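Local coordinates for protein NEQ263 (Nanoarchaeum equitans Kin4-M, PDB 5BN3) that forms, together with its NeqA partner, the core of an unusual archaeal ATP synthase and probably binds ATP, at residues I147-A152 with I173-N178; T240-I245 with P252-T257; H310-Y315 with E352-A357. One frame throughout, in Å; residues are numbered along the deposited sequence.

Overall arrangement
The three contacts follow one another along the chain, each closing before the next opens. Contacts 1 and 2 lie within the nucleotide-binding domain but on opposite sides of the chain's centre, 36 Å between centres: contact 1 joins helices 140-151 and 166-178 beside the parallel strands, while contact 2 joins the end of helix 228-241 to the start of helix 255-263. Contact 3, 31 Å from contact 1 and 41 Å from contact 2 centre to centre, reaches from the end of helix 307-311 to helix 334-356 of the C-terminal domain. Contacts 1 and 3 come within about 7 Å at their nearest atoms, and there Tyr388 of the C-terminal domain packs on both Arg149 and Tyr315.

Contact 1 of 3, residues I147-A152 with I173-N178; sequences IARNVA and IDEFIN
Two neighbouring helices of the nucleotide-binding domain meet here in a light side-chain contact, Ala148 and Arg149 of helix 140-151 facing Glu175 and Phe176 of helix 166-178. Strand 156-162 follows the first helix and precedes the second, so both belong to successive beta-alpha-beta crossovers of the parallel sheet. The backbones stay well apart, 8.4 Å between Arg149 CA and Phe176 CA, and only 90 Å² is buried.

Next to the sheet the contact is apolar. The edge of the Phe176 ring comes up to the methyl of Ala148, with CE1 4.5 Å from Ala148 CB. The small alanine suits its place because it also lies against Leu222 and Leu224 of strand 220-226, while the larger phenylalanine reaches down to Ile157.

Farther out, Arg149 and Glu175 form a long salt bridge, 3.8 Å between Arg149 NH2 and Glu175 OE2. The same oxygen stands 4.0 Å from Arg149 NE, so it faces the side of the guanidinium that carries NE and NH2, near its plane. The carboxylate is turned 66° against that plane. Glu175 starts out with CG anti to its backbone N and then bends at chi2 (82°), which swings its carboxylate toward the arginine.

Tyr388 takes the stronger share of the polar chemistry: its carbonyl O accepts a hydrogen bond from Arg149 NH2, its ring makes a cation-pi contact with the guanidinium, and its OH bonds weakly to Glu175 OE2. The attraction between the helices is therefore probably electrostatic at longer range, with Tyr388 bridging the opposite charges above a small apolar base.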
loop_
_atom_site.group_PDB
_atom_site.type_symbol
_atom_site.label_atom_id
_atom_site.label_comp_id
_atom_site.label_asym_id
_atom_site.label_seq_id
_atom_site.Cartn_x
_atom_site.Cartn_y
_atom_site.Cartn_z
ATOM N N ILE B 147 14.547 -35.360 -8.751
ATOM C CA ILE B 147 13.565 -35.610 -9.800
ATOM C C ILE B 147 14.264 -35.940 -11.117
ATOM O O ILE B 147 13.955 -36.946 -11.754
ATOM C CB ILE B 147 12.634 -34.394 -10.000
ATOM C CG1 ILE B 147 11.641 -34.283 -8.840
ATOM C CG2 ILE B 147 11.880 -34.505 -11.310
ATOM C CD1 ILE B 147 10.834 -32.994 -8.851
ATOM N N ALA B 148 15.210 -35.093 -11.513
ATOM C CA ALA B 148 15.951 -35.286 -12.758
ATOM C C ALA B 148 16.670 -36.633 -12.801
ATOM O O ALA B 148 16.746 -37.272 -13.854
ATOM C CB ALA B 148 16.940 -34.152 -12.958
ATOM N N ARG B 149 17.195 -37.057 -11.655
ATOM C CA ARG B 149 17.913 -38.326 -11.546
ATOM C C ARG B 149 17.035 -39.518 -11.928
ATOM O O ARG B 149 17.523 -40.507 -12.474
ATOM C CB ARG B 149 18.440 -38.508 -10.116
ATOM C CG ARG B 149 19.400 -39.679 -9.935
ATOM C CD ARG B 149 19.485 -40.109 -8.478
ATOM N NE ARG B 149 19.696 -38.979 -7.577
ATOM C CZ ARG B 149 19.209 -38.908 -6.342
ATOM N NH1 ARG B 149 18.482 -39.905 -5.856
ATOM N NH2 ARG B 149 19.444 -37.841 -5.594
ATOM N N ASN B 150 15.735 -39.413 -11.660
ATOM C CA ASN B 150 14.834 -40.554 -11.822
ATOM C C ASN B 150 13.925 -40.537 -13.057
ATOM O O ASN B 150 13.493 -41.594 -13.519
ATOM C CB ASN B 150 14.002 -40.758 -10.551
ATOM C CG ASN B 150 14.848 -41.178 -9.363
ATOM O OD1 ASN B 150 15.408 -42.275 -9.344
ATOM N ND2 ASN B 150 14.936 -40.312 -8.360
ATOM N N VAL B 151 13.635 -39.352 -13.590
ATOM C CA VAL B 151 12.712 -39.242 -14.722
ATOM C C VAL B 151 13.416 -39.002 -16.058
ATOM O O VAL B 151 12.770 -38.958 -17.105
ATOM C CB VAL B 151 11.647 -38.136 -14.500
ATOM C CG1 VAL B 151 10.919 -38.351 -13.184
ATOM C CG2 VAL B 151 12.290 -36.756 -14.533
ATOM N N ALA B 152 14.738 -38.857 -16.021
ATOM C CA ALA B 152 15.504 -38.540 -17.226
ATOM C C ALA B 152 16.665 -39.498 -17.485
ATOM O O ALA B 152 17.677 -39.107 -18.065
ATOM C CB ALA B 152 16.010 -37.113 -17.162
ATOM N N ILE B 173 25.914 -29.071 -11.924
ATOM C CA ILE B 173 26.966 -29.637 -12.768
ATOM C C ILE B 173 27.662 -30.825 -12.102
ATOM O O ILE B 173 27.855 -31.873 -12.724
ATOM C CB ILE B 173 28.017 -28.562 -13.142
ATOM C CG1 ILE B 173 27.404 -27.516 -14.079
ATOM C CG2 ILE B 173 29.234 -29.191 -13.798
ATOM C CD1 ILE B 173 28.342 -26.372 -14.421
ATOM N N ASP B 174 28.027 -30.659 -10.834
ATOM C CA ASP B 174 28.719 -31.712 -10.094
ATOM C C ASP B 174 27.864 -32.966 -9.888
ATOM O O ASP B 174 28.377 -34.082 -9.943
ATOM C CB ASP B 174 29.236 -31.179 -8.752
ATOM C CG ASP B 174 30.366 -30.171 -8.915
ATOM O OD1 ASP B 174 30.883 -30.023 -10.043
ATOM O OD2 ASP B 174 30.744 -29.538 -7.907
ATOM N N GLU B 175 26.567 -32.786 -9.653
ATOM C CA GLU B 175 25.656 -33.920 -9.486
ATOM C C GLU B 175 25.439 -34.650 -10.809
ATOM O O GLU B 175 25.379 -35.880 -10.847
ATOM C CB GLU B 175 24.314 -33.456 -8.901
ATOM C CG GLU B 175 23.250 -34.546 -8.776
ATOM C CD GLU B 175 23.408 -35.414 -7.535
ATOM O OE1 GLU B 175 24.487 -35.381 -6.907
ATOM O OE2 GLU B 175 22.445 -36.131 -7.185
ATOM N N PHE B 176 25.334 -33.889 -11.898
ATOM C CA PHE B 176 25.197 -34.478 -13.228
ATOM C C PHE B 176 26.443 -35.280 -13.595
ATOM O O PHE B 176 26.355 -36.313 -14.259
ATOM C CB PHE B 176 24.933 -33.392 -14.277
ATOM C CG PHE B 176 23.541 -32.823 -14.226
ATOM C CD1 PHE B 176 22.505 -33.540 -13.643
ATOM C CD2 PHE B 176 23.267 -31.574 -14.764
ATOM C CE1 PHE B 176 21.222 -33.020 -13.597
ATOM C CE2 PHE B 176 21.986 -31.048 -14.720
ATOM C CZ PHE B 176 20.962 -31.773 -14.136
ATOM N N ILE B 177 27.599 -34.795 -13.153
ATOM C CA ILE B 177 28.866 -35.480 -13.380
ATOM C C ILE B 177 28.964 -36.757 -12.540
ATOM O O ILE B 177 29.340 -37.814 -13.048
ATOM C CB ILE B 177 30.065 -34.540 -13.090
ATOM C CG1 ILE B 177 30.182 -33.485 -14.196
ATOM C CG2 ILE B 177 31.365 -35.322 -12.980
ATOM C CD1 ILE B 177 31.228 -32.420 -13.934
ATOM N N ASN B 178 28.612 -36.658 -11.262
ATOM C CA ASN B 178 28.687 -37.805 -10.359
ATOM C C ASN B 178 27.668 -38.902 -10.670
ATOM O O ASN B 178 27.899 -40.069 -10.366
ATOM C CB ASN B 178 28.552 -37.352 -8.902
ATOM C CG ASN B 178 29.679 -36.432 -8.471
ATOM O OD1 ASN B 178 30.753 -36.414 -9.075
ATOM N ND2 ASN B 178 29.439 -35.662 -7.416
#

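Contact 2 of 3, residues T240-I245 with P252-T257; sequences TLRKEI and PAYLYT
The turn that leads into helix 255-263 is tied to the loop leaving helix 228-241 through Tyr254, whose hydroxyl meets the carboxylate of Glu244. Tyr254 OH lies 3.0 Å from Glu244 OE1 and equally near Glu244 OE2. It hydrogen-bonds to the carboxylate, but its single proton could go to either oxygen. Arg242 NH2 comes closer still, 2.9 Å from Tyr254 OH.

The carboxylate arrives at the ring's edge with its plane turned 56° from that of the ring. Glu244 suits the place because its chain, extended beyond CG, carries two acceptors across to the turn. One of them, OE1, is also held by arginine: Arg242 NE and Arg242 NH2 each donate to Glu244 OE1 at 2.7 Å in a side-on salt bridge. NE meets OE1 on its anti side, whereas NH2 comes nearly along the C-O axis. Ser239 OG bonds to the other oxygen, OE2, while Arg242 NH1 reaches Ile32 O and so links this loop to the N-terminal beta domain.

In Tyr254, CG sits between the backbone N and the carbonyl carbon (chi1 50°), which turns the ring toward Glu244. Pro252 supports one face of it, Pro252 CB standing 3.6 Å above the ring plane of Tyr254 near the rim.

A water joins the backbones beside this cluster. It accepts from Ala253 N at 2.9 Å and lies within donating distance of Ile245 O, 3.0 Å away. Arg335 of a neighbouring alpha-chain subunit packs on Tyr254, which places the cluster at a subunit boundary.

Pro252 to Leu255 form a type I beta turn, closed by Leu255 N to Pro252 O at 3.2 Å, whose third residue, Tyr254, is the N-cap of helix 255-263: a helix-loop-helix connection of the nucleotide-binding domain.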
loop_
_atom_site.group_PDB
_atom_site.type_symbol
_atom_site.label_atom_id
_atom_site.label_comp_id
_atom_site.label_asym_id
_atom_site.label_seq_id
_atom_site.Cartn_x
_atom_site.Cartn_y
_atom_site.Cartn_z
ATOM N N THR B 240 12.748 -1.098 -17.868
ATOM C CA THR B 240 12.999 0.206 -17.256
ATOM C C THR B 240 14.007 1.026 -18.072
ATOM O O THR B 240 13.961 2.259 -18.072
ATOM C CB THR B 240 13.497 0.044 -15.800
ATOM O OG1 THR B 240 12.572 -0.768 -15.064
ATOM C CG2 THR B 240 13.620 1.386 -15.118
ATOM N N LEU B 241 14.900 0.339 -18.780
ATOM C CA LEU B 241 15.866 1.003 -19.660
ATOM C C LEU B 241 15.156 1.606 -20.868
ATOM O O LEU B 241 15.397 2.756 -21.237
ATOM C CB LEU B 241 16.957 0.028 -20.098
ATOM C CG LEU B 241 18.019 -0.271 -19.040
ATOM C CD1 LEU B 241 18.984 -1.329 -19.534
ATOM C CD2 LEU B 241 18.768 0.996 -18.665
ATOM N N ARG B 242 14.292 0.811 -21.489
ATOM C CA ARG B 242 13.241 1.345 -22.333
ATOM C C ARG B 242 12.442 2.197 -21.361
ATOM O O ARG B 242 12.297 1.829 -20.205
ATOM C CB ARG B 242 12.377 0.195 -22.851
ATOM C CG ARG B 242 12.199 0.155 -24.357
ATOM C CD ARG B 242 12.384 -1.261 -24.899
ATOM N NE ARG B 242 11.531 -2.244 -24.230
ATOM C CZ ARG B 242 11.484 -3.537 -24.543
ATOM N NH1 ARG B 242 12.237 -4.016 -25.524
ATOM N NH2 ARG B 242 10.679 -4.351 -23.876
ATOM N N LYS B 243 11.934 3.344 -21.781
ATOM C CA LYS B 243 11.228 4.178 -20.815
ATOM C C LYS B 243 9.772 3.732 -20.643
ATOM O O LYS B 243 8.854 4.556 -20.660
ATOM C CB LYS B 243 11.320 5.651 -21.202
ATOM C CG LYS B 243 12.741 6.208 -21.250
ATOM C CD LYS B 243 13.381 6.228 -19.866
ATOM C CE LYS B 243 14.274 7.452 -19.671
ATOM N NZ LYS B 243 14.781 7.579 -18.270
ATOM N N GLU B 244 9.577 2.426 -20.461
ATOM C CA GLU B 244 8.245 1.836 -20.334
ATOM C C GLU B 244 7.528 2.230 -19.045
ATOM O O GLU B 244 8.158 2.436 -18.006
ATOM C CB GLU B 244 8.324 0.306 -20.416
ATOM C CG GLU B 244 8.845 -0.237 -21.738
ATOM C CD GLU B 244 8.717 -1.743 -21.829
ATOM O OE1 GLU B 244 9.321 -2.346 -22.741
ATOM O OE2 GLU B 244 8.004 -2.325 -20.986
ATOM N N ILE B 245 6.205 2.318 -19.124
ATOM C CA ILE B 245 5.379 2.599 -17.958
ATOM C C ILE B 245 5.268 1.349 -17.087
ATOM O O ILE B 245 4.662 0.354 -17.488
ATOM C CB ILE B 245 3.981 3.087 -18.373
ATOM C CG1 ILE B 245 4.095 4.418 -19.122
ATOM C CG2 ILE B 245 3.091 3.238 -17.160
ATOM C CD1 ILE B 245 2.788 4.925 -19.693
ATOM N N PRO B 252 7.241 -5.138 -15.711
ATOM C CA PRO B 252 6.520 -4.701 -16.913
ATOM C C PRO B 252 5.098 -5.253 -16.972
ATOM O O PRO B 252 4.823 -6.325 -16.427
ATOM C CB PRO B 252 7.360 -5.277 -18.062
ATOM C CG PRO B 252 8.161 -6.382 -17.448
ATOM C CD PRO B 252 8.427 -5.948 -16.038
ATOM N N ALA B 253 4.211 -4.522 -17.637
ATOM C CA ALA B 253 2.807 -4.900 -17.748
ATOM C C ALA B 253 2.599 -6.233 -18.465
ATOM O O ALA B 253 1.604 -6.923 -18.233
ATOM C CB ALA B 253 2.042 -3.803 -18.456
ATOM N N TYR B 254 3.538 -6.586 -19.337
ATOM C CA TYR B 254 3.437 -7.803 -20.134
ATOM C C TYR B 254 4.160 -8.993 -19.501
ATOM O O TYR B 254 4.468 -9.963 -20.188
ATOM C CB TYR B 254 3.987 -7.551 -21.541
ATOM C CG TYR B 254 5.348 -6.897 -21.551
ATOM C CD1 TYR B 254 6.505 -7.652 -21.436
ATOM C CD2 TYR B 254 5.474 -5.524 -21.684
ATOM C CE1 TYR B 254 7.746 -7.058 -21.447
ATOM C CE2 TYR B 254 6.706 -4.924 -21.699
ATOM C CZ TYR B 254 7.840 -5.691 -21.578
ATOM O OH TYR B 254 9.077 -5.090 -21.591
ATOM N N LEU B 255 4.426 -8.921 -18.197
ATOM C CA LEU B 255 5.166 -9.982 -17.509
ATOM C C LEU B 255 4.524 -11.361 -17.678
ATOM O O LEU B 255 5.218 -12.341 -17.939
ATOM C CB LEU B 255 5.346 -9.654 -16.021
ATOM C CG LEU B 255 6.124 -10.694 -15.207
ATOM C CD1 LEU B 255 7.495 -10.931 -15.816
ATOM C CD2 LEU B 255 6.262 -10.270 -13.754
ATOM N N TYR B 256 3.203 -11.429 -17.547
ATOM C CA TYR B 256 2.482 -12.683 -17.745
ATOM C C TYR B 256 2.732 -13.239 -19.142
ATOM O O TYR B 256 3.037 -14.420 -19.308
ATOM C CB TYR B 256 0.979 -12.474 -17.531
ATOM C CG TYR B 256 0.121 -13.674 -17.879
ATOM C CD1 TYR B 256 -0.383 -13.847 -19.163
ATOM C CD2 TYR B 256 -0.201 -14.624 -16.921
ATOM C CE1 TYR B 256 -1.166 -14.937 -19.485
ATOM C CE2 TYR B 256 -0.991 -15.716 -17.233
ATOM C CZ TYR B 256 -1.467 -15.867 -18.516
ATOM O OH TYR B 256 -2.251 -16.949 -18.838
ATOM N N THR B 257 2.588 -12.381 -20.145
ATOM C CA THR B 257 2.739 -12.801 -21.533
ATOM C C THR B 257 4.171 -13.249 -21.834
ATOM O O THR B 257 4.384 -14.222 -22.553
ATOM C CB THR B 257 2.302 -11.681 -22.500
ATOM O OG1 THR B 257 0.930 -11.351 -22.246
ATOM C CG2 THR B 257 2.442 -12.126 -23.945
HETATM O O HOH W 1 5.409 -2.163 -18.867
#

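Contact 3 of 3, residues H310-Y315 with E352-A357; sequences HSKNIY and EARDIA
The guanidinium of Arg354 is approached obliquely by the ammonium of Lys312, while Leu373 and Ala376 of helix 367-384 pack against the arginine side chain. Lys312 NZ stands 3.4 Å from Arg354 NH1; both are donors, so no hydrogen bond joins them.

The two side chains reach out from opposite directions to meet at NZ and NH1, and span a wide gap, 15.3 Å between Lys312 CA and Arg354 CA. Lysine suits this because it is fully stretched beyond CG. Arginine covers the rest with CG anti to its backbone N, then bends at chi3 (-69°) to present NH1. Lys312 lies where helix 307-311 ends in a Schellman motif, with Asn313, at positive phi, as its C-prime residue and Asn313 N bonded to His310 O at 3.0 Å.

Acidic neighbours probably offset the like charges. Asp308 pairs with Lys312 NZ, and Glu380 of helix 367-384 forms a salt bridge to Arg354 NH1 while offering Lys312 only a long, weak ion pair. Each cation thus has its main partner in its own domain, and the contact is likely to add little direct attraction between the nucleotide-binding and C-terminal domains.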
loop_
_atom_site.group_PDB
_atom_site.type_symbol
_atom_site.label_atom_id
_atom_site.label_comp_id
_atom_site.label_asym_id
_atom_site.label_seq_id
_atom_site.Cartn_x
_atom_site.Cartn_y
_atom_site.Cartn_z
ATOM N N HIS B 310 10.318 -27.886 6.795
ATOM C CA HIS B 310 11.769 -27.768 6.835
ATOM C C HIS B 310 12.261 -27.647 8.277
ATOM O O HIS B 310 13.245 -28.277 8.662
ATOM C CB HIS B 310 12.215 -26.553 6.023
ATOM C CG HIS B 310 13.699 -26.439 5.866
ATOM N ND1 HIS B 310 14.449 -27.366 5.173
ATOM C CD2 HIS B 310 14.569 -25.497 6.299
ATOM C CE1 HIS B 310 15.717 -27.003 5.192
ATOM N NE2 HIS B 310 15.820 -25.874 5.870
ATOM N N SER B 311 11.565 -26.840 9.072
ATOM C CA SER B 311 11.923 -26.648 10.477
ATOM C C SER B 311 11.729 -27.917 11.305
ATOM O O SER B 311 12.308 -28.053 12.383
ATOM C CB SER B 311 11.111 -25.504 11.087
ATOM O OG SER B 311 11.523 -24.252 10.569
ATOM N N LYS B 312 10.909 -28.837 10.802
ATOM C CA LYS B 312 10.688 -30.119 11.464
ATOM C C LYS B 312 11.667 -31.171 10.962
ATOM O O LYS B 312 11.499 -32.360 11.236
ATOM C CB LYS B 312 9.256 -30.603 11.225
ATOM C CG LYS B 312 8.177 -29.719 11.828
ATOM C CD LYS B 312 6.796 -30.169 11.371
ATOM C CE LYS B 312 5.692 -29.375 12.048
ATOM N NZ LYS B 312 4.345 -29.790 11.565
ATOM N N ASN B 313 12.682 -30.721 10.227
ATOM C CA ASN B 313 13.675 -31.607 9.618
ATOM C C ASN B 313 13.043 -32.616 8.657
ATOM O O ASN B 313 13.438 -33.782 8.615
ATOM C CB ASN B 313 14.509 -32.322 10.690
ATOM C CG ASN B 313 15.836 -32.833 10.162
ATOM O OD1 ASN B 313 16.435 -32.238 9.265
ATOM N ND2 ASN B 313 16.301 -33.944 10.719
ATOM N N ILE B 314 12.060 -32.160 7.886
ATOM C CA ILE B 314 11.441 -33.001 6.868
ATOM C C ILE B 314 11.970 -32.638 5.483
ATOM O O ILE B 314 11.756 -31.521 5.008
ATOM C CB ILE B 314 9.903 -32.852 6.853
ATOM C CG1 ILE B 314 9.312 -33.149 8.235
ATOM C CG2 ILE B 314 9.289 -33.759 5.792
ATOM C CD1 ILE B 314 9.562 -34.554 8.727
ATOM N N TYR B 315 12.682 -33.571 4.853
ATOM C CA TYR B 315 12.982 -33.479 3.426
ATOM C C TYR B 315 12.291 -34.633 2.708
ATOM O O TYR B 315 12.322 -35.769 3.181
ATOM C CB TYR B 315 14.494 -33.510 3.134
ATOM C CG TYR B 315 14.786 -33.556 1.645
ATOM C CD1 TYR B 315 14.900 -34.769 0.975
ATOM C CD2 TYR B 315 14.915 -32.388 0.905
ATOM C CE1 TYR B 315 15.137 -34.817 -0.383
ATOM C CE2 TYR B 315 15.157 -32.429 -0.456
ATOM C CZ TYR B 315 15.269 -33.644 -1.093
ATOM O OH TYR B 315 15.510 -33.688 -2.449
ATOM N N GLU B 352 -6.842 -29.706 10.166
ATOM C CA GLU B 352 -7.900 -28.974 10.852
ATOM C C GLU B 352 -7.953 -29.403 12.312
ATOM O O GLU B 352 -8.043 -28.570 13.212
ATOM C CB GLU B 352 -9.253 -29.234 10.185
ATOM C CG GLU B 352 -9.342 -28.796 8.729
ATOM C CD GLU B 352 -10.641 -29.232 8.073
ATOM O OE1 GLU B 352 -11.398 -30.000 8.706
ATOM O OE2 GLU B 352 -10.904 -28.809 6.927
ATOM N N ALA B 353 -7.891 -30.712 12.537
ATOM C CA ALA B 353 -7.872 -31.259 13.889
ATOM C C ALA B 353 -6.639 -30.796 14.658
ATOM O O ALA B 353 -6.676 -30.658 15.880
ATOM C CB ALA B 353 -7.927 -32.770 13.841
ATOM N N ARG B 354 -5.547 -30.567 13.936
ATOM C CA ARG B 354 -4.316 -30.065 14.539
ATOM C C ARG B 354 -4.473 -28.615 14.995
ATOM O O ARG B 354 -3.974 -28.232 16.054
ATOM C CB ARG B 354 -3.151 -30.187 13.552
ATOM C CG ARG B 354 -1.823 -29.683 14.095
ATOM C CD ARG B 354 -0.718 -29.755 13.049
ATOM N NE ARG B 354 -0.329 -31.127 12.730
ATOM C CZ ARG B 354 0.539 -31.458 11.779
ATOM N NH1 ARG B 354 1.112 -30.517 11.042
ATOM N NH2 ARG B 354 0.833 -32.732 11.561
ATOM N N ASP B 355 -5.167 -27.816 14.187
ATOM C CA ASP B 355 -5.405 -26.408 14.502
ATOM C C ASP B 355 -6.142 -26.229 15.829
ATOM O O ASP B 355 -5.750 -25.404 16.657
ATOM C CB ASP B 355 -6.187 -25.731 13.370
ATOM C CG ASP B 355 -5.312 -25.391 12.174
ATOM O OD1 ASP B 355 -4.138 -25.014 12.380
ATOM O OD2 ASP B 355 -5.801 -25.491 11.029
ATOM N N ILE B 356 -7.201 -27.009 16.032
ATOM C CA ILE B 356 -7.999 -26.917 17.254
ATOM C C ILE B 356 -7.312 -27.608 18.436
ATOM O O ILE B 356 -7.675 -27.389 19.592
ATOM C CB ILE B 356 -9.443 -27.456 17.051
ATOM C CG1 ILE B 356 -9.590 -28.892 17.564
ATOM C CG2 ILE B 356 -9.859 -27.347 15.590
ATOM C CD1 ILE B 356 -10.442 -29.000 18.817
ATOM N N ALA B 357 -6.310 -28.431 18.136
ATOM C CA ALA B 357 -5.509 -29.082 19.169
ATOM C C ALA B 357 -4.694 -28.057 19.951
ATOM O O ALA B 357 -4.224 -28.334 21.055
ATOM C CB ALA B 357 -4.598 -30.122 18.557
#